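PDB 3JQQ: ferredoxin NADP reductase from Plasmodium falciparum, which transfers electrons between ferredoxin and NADP(H) in the apicoplast through a bound FAD, and may serve the last step of isoprenoid precursor synthesis. Local coordinates for residues Tyr159-Ile167 against Pro184-Leu192; Asn172-Gly181 against Tyr277-Lys286. The protein carries 1 engineered substitution. All blocks are in the same frame, centred on the assembly; numbering follows the deposited sequence.

Contact 1 packs the loop 159-167 on helix 183-192, and contact 2 pairs strands 173-178 and 280-285 of the parallel NADP-binding sheet beneath that helix; their centres lie about 11 Å apart. The chain alternates between them: 159-167 leads into strand 173-178, which leads into the helix. Two probable hydrogen bonds tie them together, Asn161 O to Tyr282 OH at 2.7 Å and Tyr185 OH to Ile176 O at 2.8 Å. FAD and the bound nucleotide adenosine-2'-5'-diphosphate (A2P) lie toward one end: the side chain of Pro184 in contact 1 is about 6 Å from FAD, whereas the engineered Lys286 of contact 2 hydrogen-bonds A2P.

Contact 1 of 2, residues Tyr159-Ile167 against Pro184-Leu192; sequences YFNLPNDAI and PYISFLKKL
Residues 159-167 run as an extended loop along helix 183-192, with the CA atoms of Leu162 and Phe188 7.3 Å apart and those of Ile167 and Leu192 6.4 Å apart at the C-terminal ends of both segments. In the two-domain fold of a ferredoxin-NADP reductase, this loop leads from strand 150-157 of the antiparallel FAD-binding sheet toward the nucleotide-binding sheet, and packs on the first helix after strand 173-178. No hydrogen bond joins the segments; the contact is mainly apolar packing. Leu162 lies in the middle, its side chain running past that of Phe188 in the opposite sense. CD2 of Leu162 sits over the centre of the Phe188 ring, 3.5 Å from the centroid and 12° off the ring normal, a CH-pi contact, while CD1 reaches on to CD2 of Leu192. The other face of the Phe188 ring is covered near its rim by the carbonyl oxygen of Pro184, one helical turn earlier. Beyond Leu162, a type I turn from Pro163 to Ala166 brings Ile167 back to the helix, where its CG1 meets CD2 of Leu192 at 3.9 Å and its CD1 lies 4.0 Å from Lys191 O. At the other end, an inverse gamma turn is centred on Phe160. With CG anti to the backbone N (chi1 -161°), the Phe160 ring reaches the start of the helix, its CE2 3.8 Å from CG of Pro184. Tyr185 OH approaches the same ring at its edge, in plane, while bonding to Ile176 O of the sheet. Tyr282 adds edge-to-face contacts to both phenylalanines. Phe160 also touches Phe188 through its backbone: its carbonyl O lies in the plane of the Phe188 ring, 3.3 Å from CZ.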
loop_
_atom_site.group_PDB
_atom_site.type_symbol
_atom_site.label_atom_id
_atom_site.label_comp_id
_atom_site.label_asym_id
_atom_site.label_seq_id
_atom_site.Cartn_x
_atom_site.Cartn_y
_atom_site.Cartn_z
ATOM N N TYR B 159 3.689 2.060 18.977
ATOM C CA TYR B 159 3.485 2.989 20.077
ATOM C C TYR B 159 2.256 3.844 19.789
ATOM O O TYR B 159 2.126 4.963 20.285
ATOM C CB TYR B 159 4.727 3.866 20.278
ATOM C CG TYR B 159 6.016 3.081 20.407
ATOM C CD1 TYR B 159 6.801 2.810 19.293
ATOM C CD2 TYR B 159 6.446 2.605 21.642
ATOM C CE1 TYR B 159 7.977 2.093 19.402
ATOM C CE2 TYR B 159 7.623 1.884 21.761
ATOM C CZ TYR B 159 8.385 1.632 20.637
ATOM O OH TYR B 159 9.556 0.917 20.741
ATOM N N PHE B 160 1.357 3.298 18.977
ATOM C CA PHE B 160 0.120 3.969 18.603
ATOM C C PHE B 160 -0.885 3.802 19.739
ATOM O O PHE B 160 -1.929 3.173 19.573
ATOM C CB PHE B 160 -0.413 3.349 17.309
ATOM C CG PHE B 160 -1.403 4.208 16.574
ATOM C CD1 PHE B 160 -1.057 5.477 16.139
ATOM C CD2 PHE B 160 -2.665 3.734 16.290
ATOM C CE1 PHE B 160 -1.967 6.261 15.453
ATOM C CE2 PHE B 160 -3.578 4.510 15.604
ATOM C CZ PHE B 160 -3.234 5.772 15.184
ATOM N N ASN B 161 -0.559 4.376 20.894
ATOM C CA ASN B 161 -1.291 4.101 22.128
ATOM C C ASN B 161 -2.023 5.294 22.732
ATOM O O ASN B 161 -1.709 6.449 22.440
ATOM C CB ASN B 161 -0.342 3.516 23.173
ATOM C CG ASN B 161 0.261 2.200 22.735
ATOM O OD1 ASN B 161 -0.457 1.256 22.403
ATOM N ND2 ASN B 161 1.587 2.126 22.740
ATOM N N LEU B 162 -3.000 4.997 23.592
ATOM C CA LEU B 162 -3.723 6.025 24.331
ATOM C C LEU B 162 -2.831 6.675 25.383
ATOM O O LEU B 162 -1.882 6.058 25.868
ATOM C CB LEU B 162 -4.945 5.433 25.023
ATOM C CG LEU B 162 -6.098 4.922 24.160
ATOM C CD1 LEU B 162 -7.220 4.401 25.042
ATOM C CD2 LEU B 162 -6.607 6.017 23.235
ATOM N N PRO B 163 -3.135 7.934 25.731
ATOM C CA PRO B 163 -2.541 8.588 26.894
ATOM C C PRO B 163 -2.843 7.773 28.150
ATOM O O PRO B 163 -3.960 7.280 28.306
ATOM C CB PRO B 163 -3.272 9.930 26.950
ATOM C CG PRO B 163 -3.697 10.187 25.544
ATOM C CD PRO B 163 -4.006 8.840 24.963
ATOM N N ASN B 164 -1.860 7.642 29.037
ATOM C CA ASN B 164 -1.962 6.723 30.174
ATOM C C ASN B 164 -3.006 7.064 31.242
ATOM O O ASN B 164 -3.171 6.317 32.206
ATOM C CB ASN B 164 -0.589 6.506 30.824
ATOM C CG ASN B 164 0.096 7.806 31.205
ATOM O OD1 ASN B 164 0.053 8.788 30.462
ATOM N ND2 ASN B 164 0.743 7.814 32.366
ATOM N N ASP B 165 -3.711 8.177 31.074
ATOM C CA ASP B 165 -4.725 8.586 32.045
ATOM C C ASP B 165 -6.008 9.045 31.356
ATOM O O ASP B 165 -6.796 9.798 31.927
ATOM C CB ASP B 165 -4.182 9.705 32.935
ATOM C CG ASP B 165 -3.642 10.873 32.132
ATOM O OD1 ASP B 165 -3.899 10.925 30.911
ATOM O OD2 ASP B 165 -2.960 11.739 32.720
ATOM N N ALA B 166 -6.209 8.577 30.129
ATOM C CA ALA B 166 -7.316 9.034 29.292
ATOM C C ALA B 166 -8.675 8.970 29.977
ATOM O O ALA B 166 -9.437 9.937 29.954
ATOM C CB ALA B 166 -7.336 8.263 27.980
ATOM N N ILE B 167 -8.993 7.824 30.571
ATOM C CA ILE B 167 -10.272 7.666 31.257
ATOM C C ILE B 167 -10.417 8.598 32.461
ATOM O O ILE B 167 -11.475 9.191 32.674
ATOM C CB ILE B 167 -10.485 6.212 31.721
ATOM C CG1 ILE B 167 -10.401 5.254 30.531
ATOM C CG2 ILE B 167 -11.823 6.071 32.431
ATOM C CD1 ILE B 167 -10.601 3.801 30.901
ATOM N N PRO B 184 -7.356 -0.187 15.643
ATOM C CA PRO B 184 -6.911 0.283 16.955
ATOM C C PRO B 184 -7.924 1.218 17.613
ATOM O O PRO B 184 -7.920 1.367 18.836
ATOM C CB PRO B 184 -5.616 1.039 16.639
ATOM C CG PRO B 184 -5.746 1.436 15.210
ATOM C CD PRO B 184 -6.506 0.319 14.553
ATOM N N TYR B 185 -8.781 1.842 16.811
ATOM C CA TYR B 185 -9.810 2.718 17.357
ATOM C C TYR B 185 -10.919 1.901 18.009
ATOM O O TYR B 185 -11.520 2.329 18.998
ATOM C CB TYR B 185 -10.377 3.642 16.275
ATOM C CG TYR B 185 -9.334 4.517 15.615
ATOM C CD1 TYR B 185 -9.350 4.734 14.243
ATOM C CD2 TYR B 185 -8.329 5.118 16.362
ATOM C CE1 TYR B 185 -8.400 5.534 13.635
ATOM C CE2 TYR B 185 -7.370 5.918 15.763
ATOM C CZ TYR B 185 -7.411 6.124 14.398
ATOM O OH TYR B 185 -6.460 6.920 13.796
ATOM N N ILE B 186 -11.185 0.723 17.451
ATOM C CA ILE B 186 -12.117 -0.218 18.059
ATOM C C ILE B 186 -11.556 -0.679 19.401
ATOM O O ILE B 186 -12.286 -0.792 20.388
ATOM C CB ILE B 186 -12.356 -1.443 17.153
ATOM C CG1 ILE B 186 -12.952 -1.005 15.807
ATOM C CG2 ILE B 186 -13.255 -2.459 17.843
ATOM C CD1 ILE B 186 -14.171 -0.113 15.929
ATOM N N SER B 187 -10.252 -0.937 19.429
ATOM C CA SER B 187 -9.566 -1.331 20.655
ATOM C C SER B 187 -9.699 -0.235 21.706
ATOM O O SER B 187 -10.084 -0.491 22.854
ATOM C CB SER B 187 -8.090 -1.608 20.366
ATOM O OG SER B 187 -7.386 -1.937 21.552
ATOM N N PHE B 188 -9.385 0.993 21.306
ATOM C CA PHE B 188 -9.544 2.143 22.184
ATOM C C PHE B 188 -10.957 2.228 22.766
ATOM O O PHE B 188 -11.133 2.378 23.977
ATOM C CB PHE B 188 -9.214 3.445 21.449
ATOM C CG PHE B 188 -7.780 3.558 21.012
ATOM C CD1 PHE B 188 -7.411 4.490 20.055
ATOM C CD2 PHE B 188 -6.805 2.729 21.547
ATOM C CE1 PHE B 188 -6.095 4.604 19.648
ATOM C CE2 PHE B 188 -5.485 2.836 21.139
ATOM C CZ PHE B 188 -5.131 3.776 20.189
ATOM N N LEU B 189 -11.960 2.141 21.894
ATOM C CA LEU B 189 -13.353 2.302 22.315
ATOM C C LEU B 189 -13.777 1.220 23.296
ATOM O O LEU B 189 -14.526 1.481 24.239
ATOM C CB LEU B 189 -14.291 2.307 21.100
ATOM C CG LEU B 189 -14.216 3.503 20.147
ATOM C CD1 LEU B 189 -15.079 3.256 18.918
ATOM C CD2 LEU B 189 -14.639 4.786 20.850
ATOM N N LYS B 190 -13.298 0.001 23.069
ATOM C CA LYS B 190 -13.617 -1.109 23.954
ATOM C C LYS B 190 -13.043 -0.879 25.348
ATOM O O LYS B 190 -13.660 -1.252 26.344
ATOM C CB LYS B 190 -13.124 -2.435 23.366
ATOM C CG LYS B 190 -13.971 -2.938 22.204
ATOM C CD LYS B 190 -13.332 -4.144 21.527
ATOM C CE LYS B 190 -14.226 -4.702 20.430
ATOM N NZ LYS B 190 -13.556 -5.803 19.690
ATOM N N LYS B 191 -11.868 -0.258 25.422
ATOM C CA LYS B 191 -11.290 0.075 26.721
ATOM C C LYS B 191 -12.028 1.236 27.383
ATOM O O LYS B 191 -12.387 1.164 28.557
ATOM C CB LYS B 191 -9.802 0.410 26.610
ATOM C CG LYS B 191 -9.210 0.931 27.915
ATOM C CD LYS B 191 -7.753 1.334 27.765
ATOM C CE LYS B 191 -7.254 2.066 29.006
ATOM N NZ LYS B 191 -7.348 1.229 30.237
ATOM N N LEU B 192 -12.254 2.302 26.622
ATOM C CA LEU B 192 -12.850 3.521 27.162
ATOM C C LEU B 192 -14.295 3.321 27.617
ATOM O O LEU B 192 -14.685 3.787 28.689
ATOM C CB LEU B 192 -12.776 4.656 26.133
ATOM C CG LEU B 192 -11.388 5.067 25.630
ATOM C CD1 LEU B 192 -11.497 5.886 24.349
ATOM C CD2 LEU B 192 -10.621 5.839 26.693
#

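Contact 2 of 2, residues Asn172-Gly181 against Tyr277-Lys286; sequences NFIFIATGTG and YKCELYICGK. Engineered in segment 277-286: Lys286 (natural residue His). With A2P (adenosine-2'-5'-diphosphate), chain J.
Strands 173-178 and 280-285, their short axes 4.7 Å apart at closest and 8° from parallel, are neighbours in the five-stranded, Rossmann-like sheet of the NADP-binding domain, with 173-178 at its centre. Ile174 N to Glu280 O, Tyr282 N to Ile174 O and Cys284 N to Ile176 O are among the bonds zipping them together. Before the strands, Asn172 ND2 gives a nearly straight 2.7 Å bond to Tyr277 O, in both the amide and carbonyl planes, while its OD1 accepts from Tyr210 N. Tyr282 lies beside Phe175, the two side chains pointing the same way. Its CB and CG meet Phe175 CD2, CD1 lies 3.7 Å from Phe175 CE2, and CE1 reaches Phe173 CD2; at the tip, OH bonds Asn161 O. In an offset edge-to-face stack the edge of Phe175 is turned toward the face of Tyr282, with centroids 5.5 Å apart and planes at 75°. Among the aliphatic side chains on the other face, Leu281 CD1 presses tightly on Ile174 CG2 at 3.4 Å. At the nucleotide end, Thr178 OG1 stands between its backbone N and carbonyl carbon (chi1 62°), where it accepts from Lys286 N at 3.3 Å; the CB of Thr178 is 3.7 Å from A2P O4'. The engineered Lys286 bends at chi2 and gives a 2.9 Å hydrogen bond from NZ to A2P O5P. Gly179, at positive phi, passes close to the ligand's C5'. Strand 211-217 flanks 173-178 and strand 311-315 flanks 280-285; helix 183-192 packs on the Phe175-Tyr282 face, and helix 289-298 on the Ile176-Ile283 face.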
loop_
_atom_site.group_PDB
_atom_site.type_symbol
_atom_site.label_atom_id
_atom_site.label_comp_id
_atom_site.label_asym_id
_atom_site.label_seq_id
_atom_site.Cartn_x
_atom_site.Cartn_y
_atom_site.Cartn_z
ATOM N N ASN B 172 -10.473 14.094 25.287
ATOM C CA ASN B 172 -11.195 14.028 24.029
ATOM C C ASN B 172 -10.304 13.516 22.906
ATOM O O ASN B 172 -9.083 13.633 22.983
ATOM C CB ASN B 172 -11.767 15.397 23.673
ATOM C CG ASN B 172 -12.528 16.026 24.824
ATOM O OD1 ASN B 172 -13.469 15.442 25.350
ATOM N ND2 ASN B 172 -12.120 17.226 25.221
ATOM N N PHE B 173 -10.905 12.954 21.866
ATOM C CA PHE B 173 -10.141 12.376 20.759
ATOM C C PHE B 173 -10.707 12.724 19.387
ATOM O O PHE B 173 -11.906 12.960 19.231
ATOM C CB PHE B 173 -10.095 10.850 20.873
ATOM C CG PHE B 173 -9.455 10.341 22.137
ATOM C CD1 PHE B 173 -10.233 9.913 23.200
ATOM C CD2 PHE B 173 -8.077 10.268 22.251
ATOM C CE1 PHE B 173 -9.650 9.431 24.357
ATOM C CE2 PHE B 173 -7.491 9.783 23.407
ATOM C CZ PHE B 173 -8.274 9.370 24.462
ATOM N N ILE B 174 -9.818 12.749 18.399
ATOM C CA ILE B 174 -10.203 12.694 16.997
ATOM C C ILE B 174 -9.496 11.491 16.381
ATOM O O ILE B 174 -8.269 11.459 16.306
ATOM C CB ILE B 174 -9.791 13.959 16.232
ATOM C CG1 ILE B 174 -10.567 15.175 16.746
ATOM C CG2 ILE B 174 -10.008 13.781 14.735
ATOM C CD1 ILE B 174 -10.051 16.498 16.210
ATOM N N PHE B 175 -10.268 10.490 15.966
ATOM C CA PHE B 175 -9.701 9.322 15.301
ATOM C C PHE B 175 -9.958 9.407 13.802
ATOM O O PHE B 175 -11.091 9.615 13.371
ATOM C CB PHE B 175 -10.304 8.020 15.840
ATOM C CG PHE B 175 -10.123 7.820 17.322
ATOM C CD1 PHE B 175 -11.138 7.259 18.081
ATOM C CD2 PHE B 175 -8.946 8.181 17.953
ATOM C CE1 PHE B 175 -10.984 7.063 19.440
ATOM C CE2 PHE B 175 -8.786 7.989 19.316
ATOM C CZ PHE B 175 -9.807 7.428 20.060
ATOM N N ILE B 176 -8.905 9.243 13.007
ATOM C CA ILE B 176 -9.040 9.257 11.554
ATOM C C ILE B 176 -8.580 7.918 10.978
ATOM O O ILE B 176 -7.481 7.455 11.274
ATOM C CB ILE B 176 -8.247 10.427 10.932
ATOM C CG1 ILE B 176 -8.823 11.763 11.413
ATOM C CG2 ILE B 176 -8.275 10.348 9.416
ATOM C CD1 ILE B 176 -7.949 12.961 11.098
ATOM N N ALA B 177 -9.430 7.290 10.170
ATOM C CA ALA B 177 -9.145 5.940 9.687
ATOM C C ALA B 177 -9.550 5.685 8.236
ATOM O O ALA B 177 -10.428 6.355 7.690
ATOM C CB ALA B 177 -9.800 4.905 10.602
ATOM N N THR B 178 -8.887 4.707 7.626
ATOM C CA THR B 178 -9.314 4.140 6.354
ATOM C C THR B 178 -9.211 2.621 6.436
ATOM O O THR B 178 -8.260 2.087 7.004
ATOM C CB THR B 178 -8.455 4.636 5.166
ATOM O OG1 THR B 178 -7.091 4.233 5.351
ATOM C CG2 THR B 178 -8.526 6.153 5.047
ATOM N N GLY B 179 -10.195 1.927 5.873
ATOM C CA GLY B 179 -10.165 0.466 5.830
ATOM C C GLY B 179 -9.897 -0.180 7.177
ATOM O O GLY B 179 -10.591 0.094 8.154
ATOM N N THR B 180 -8.891 -1.049 7.229
ATOM C CA THR B 180 -8.562 -1.763 8.460
ATOM C C THR B 180 -7.926 -0.844 9.495
ATOM O O THR B 180 -7.622 -1.264 10.611
ATOM C CB THR B 180 -7.629 -2.958 8.198
ATOM O OG1 THR B 180 -6.434 -2.506 7.548
ATOM C CG2 THR B 180 -8.320 -3.994 7.321
ATOM N N GLY B 181 -7.737 0.416 9.120
ATOM C CA GLY B 181 -7.210 1.419 10.032
ATOM C C GLY B 181 -8.147 1.770 11.175
ATOM O O GLY B 181 -7.784 2.543 12.061
ATOM N N TYR B 277 -10.934 21.782 22.481
ATOM C CA TYR B 277 -11.224 20.613 23.311
ATOM C C TYR B 277 -9.977 19.784 23.616
ATOM O O TYR B 277 -10.073 18.678 24.147
ATOM C CB TYR B 277 -12.303 19.740 22.663
ATOM C CG TYR B 277 -13.684 20.361 22.685
ATOM C CD1 TYR B 277 -14.125 21.169 21.639
ATOM C CD2 TYR B 277 -14.546 20.146 23.752
ATOM C CE1 TYR B 277 -15.385 21.740 21.656
ATOM C CE2 TYR B 277 -15.812 20.717 23.777
ATOM C CZ TYR B 277 -16.224 21.511 22.727
ATOM O OH TYR B 277 -17.473 22.081 22.748
ATOM N N LYS B 278 -8.810 20.325 23.278
ATOM C CA LYS B 278 -7.535 19.673 23.581
ATOM C C LYS B 278 -7.501 18.214 23.126
ATOM O O LYS B 278 -6.959 17.348 23.816
ATOM C CB LYS B 278 -7.228 19.775 25.077
ATOM C CG LYS B 278 -6.971 21.198 25.549
ATOM C CD LYS B 278 -7.003 21.302 27.066
ATOM C CE LYS B 278 -6.926 22.755 27.513
ATOM N NZ LYS B 278 -6.983 22.891 28.994
ATOM N N CYS B 279 -8.075 17.957 21.955
ATOM C CA CYS B 279 -8.190 16.602 21.413
ATOM C C CYS B 279 -6.850 15.958 21.086
ATOM O O CYS B 279 -5.959 16.600 20.529
ATOM C CB CYS B 279 -9.056 16.600 20.151
ATOM S SG CYS B 279 -10.832 16.685 20.439
ATOM N N GLU B 280 -6.718 14.682 21.435
ATOM C CA GLU B 280 -5.637 13.859 20.913
ATOM C C GLU B 280 -6.028 13.430 19.506
ATOM O O GLU B 280 -7.111 12.883 19.295
ATOM C CB GLU B 280 -5.407 12.631 21.794
ATOM C CG GLU B 280 -4.713 12.930 23.119
ATOM C CD GLU B 280 -3.247 13.285 22.942
ATOM O OE1 GLU B 280 -2.589 12.695 22.049
ATOM O OE2 GLU B 280 -2.752 14.150 23.693
ATOM N N LEU B 281 -5.152 13.691 18.543
ATOM C CA LEU B 281 -5.443 13.408 17.145
ATOM C C LEU B 281 -4.725 12.147 16.679
ATOM O O LEU B 281 -3.513 12.016 16.840
ATOM C CB LEU B 281 -5.044 14.599 16.271
ATOM C CG LEU B 281 -5.236 14.476 14.760
ATOM C CD1 LEU B 281 -6.693 14.203 14.422
ATOM C CD2 LEU B 281 -4.751 15.737 14.061
ATOM N N TYR B 282 -5.483 11.218 16.107
ATOM C CA TYR B 282 -4.920 9.964 15.619
ATOM C C TYR B 282 -5.200 9.782 14.137
ATOM O O TYR B 282 -6.292 10.083 13.660
ATOM C CB TYR B 282 -5.498 8.780 16.394
ATOM C CG TYR B 282 -4.981 8.659 17.805
ATOM C CD1 TYR B 282 -5.424 9.515 18.802
ATOM C CD2 TYR B 282 -4.055 7.681 18.143
ATOM C CE1 TYR B 282 -4.955 9.407 20.093
ATOM C CE2 TYR B 282 -3.579 7.566 19.432
ATOM C CZ TYR B 282 -4.032 8.431 20.403
ATOM O OH TYR B 282 -3.567 8.321 21.691
ATOM N N ILE B 283 -4.211 9.277 13.413
ATOM C CA ILE B 283 -4.370 8.991 11.996
ATOM C C ILE B 283 -3.827 7.601 11.681
ATOM O O ILE B 283 -2.634 7.343 11.842
ATOM C CB ILE B 283 -3.652 10.037 11.129
ATOM C CG1 ILE B 283 -4.295 11.414 11.323
ATOM C CG2 ILE B 283 -3.684 9.623 9.664
ATOM C CD1 ILE B 283 -3.457 12.566 10.796
ATOM N N CYS B 284 -4.707 6.712 11.248
ATOM C CA CYS B 284 -4.315 5.345 10.925
ATOM C C CYS B 284 -4.877 4.901 9.581
ATOM O O CYS B 284 -6.093 4.892 9.374
ATOM C CB CYS B 284 -4.766 4.376 12.019
ATOM S SG CYS B 284 -4.149 2.693 11.794
ATOM N N GLY B 285 -3.994 4.544 8.657
ATOM C CA GLY B 285 -4.428 4.210 7.316
ATOM C C GLY B 285 -3.418 4.644 6.275
ATOM O O GLY B 285 -2.210 4.614 6.513
ATOM N N LYS B 286 -3.950 5.169 5.203
ATOM C CA LYS B 286 -3.167 5.576 4.053
ATOM C C LYS B 286 -2.222 6.746 4.363
ATOM O O LYS B 286 -2.602 7.676 5.016
ATOM C CB LYS B 286 -4.087 5.940 2.863
ATOM C CG LYS B 286 -5.055 4.924 2.317
ATOM C CD LYS B 286 -4.408 3.659 1.818
ATOM C CE LYS B 286 -5.369 2.849 1.012
ATOM N NZ LYS B 286 -4.927 1.520 0.805
HETATM P P1 A2P J . -10.699 3.673 -3.135
HETATM O O1P A2P J . -10.517 4.849 -4.062
HETATM O O2P A2P J . -9.498 2.761 -3.059
HETATM O O3P A2P J . -12.021 2.960 -3.294
HETATM P P2 A2P J . -8.441 -0.067 1.367
HETATM O O4P A2P J . -8.009 -0.144 2.812
HETATM O O5P A2P J . -7.306 -0.110 0.369
HETATM O O6P A2P J . -9.615 -0.953 1.029
HETATM O "O5'" A2P J . -9.026 1.426 1.219
HETATM C "C5'" A2P J . -9.787 2.004 2.278
HETATM C "C4'" A2P J . -10.430 3.295 1.790
HETATM O "O4'" A2P J . -9.430 4.310 1.640
HETATM C "C3'" A2P J . -11.079 3.114 0.425
HETATM O "O3'" A2P J . -12.331 3.806 0.425
HETATM C "C2'" A2P J . -10.134 3.795 -0.542
HETATM O "O2'" A2P J . -10.808 4.340 -1.673
HETATM C "C1'" A2P J . -9.619 4.908 0.355
HETATM N N9 A2P J . -8.426 5.582 -0.215
HETATM C C8 A2P J . -7.742 5.212 -1.316
HETATM N N7 A2P J . -6.720 6.070 -1.565
HETATM C C5 A2P J . -6.751 7.021 -0.609
HETATM C C6 A2P J . -5.964 8.231 -0.271
HETATM N N6 A2P J . -4.905 8.610 -1.023
HETATM N N1 A2P J . -6.335 8.946 0.816
HETATM C C2 A2P J . -7.382 8.584 1.579
HETATM N N3 A2P J . -8.139 7.502 1.330
HETATM C C4 A2P J . -7.880 6.697 0.272
#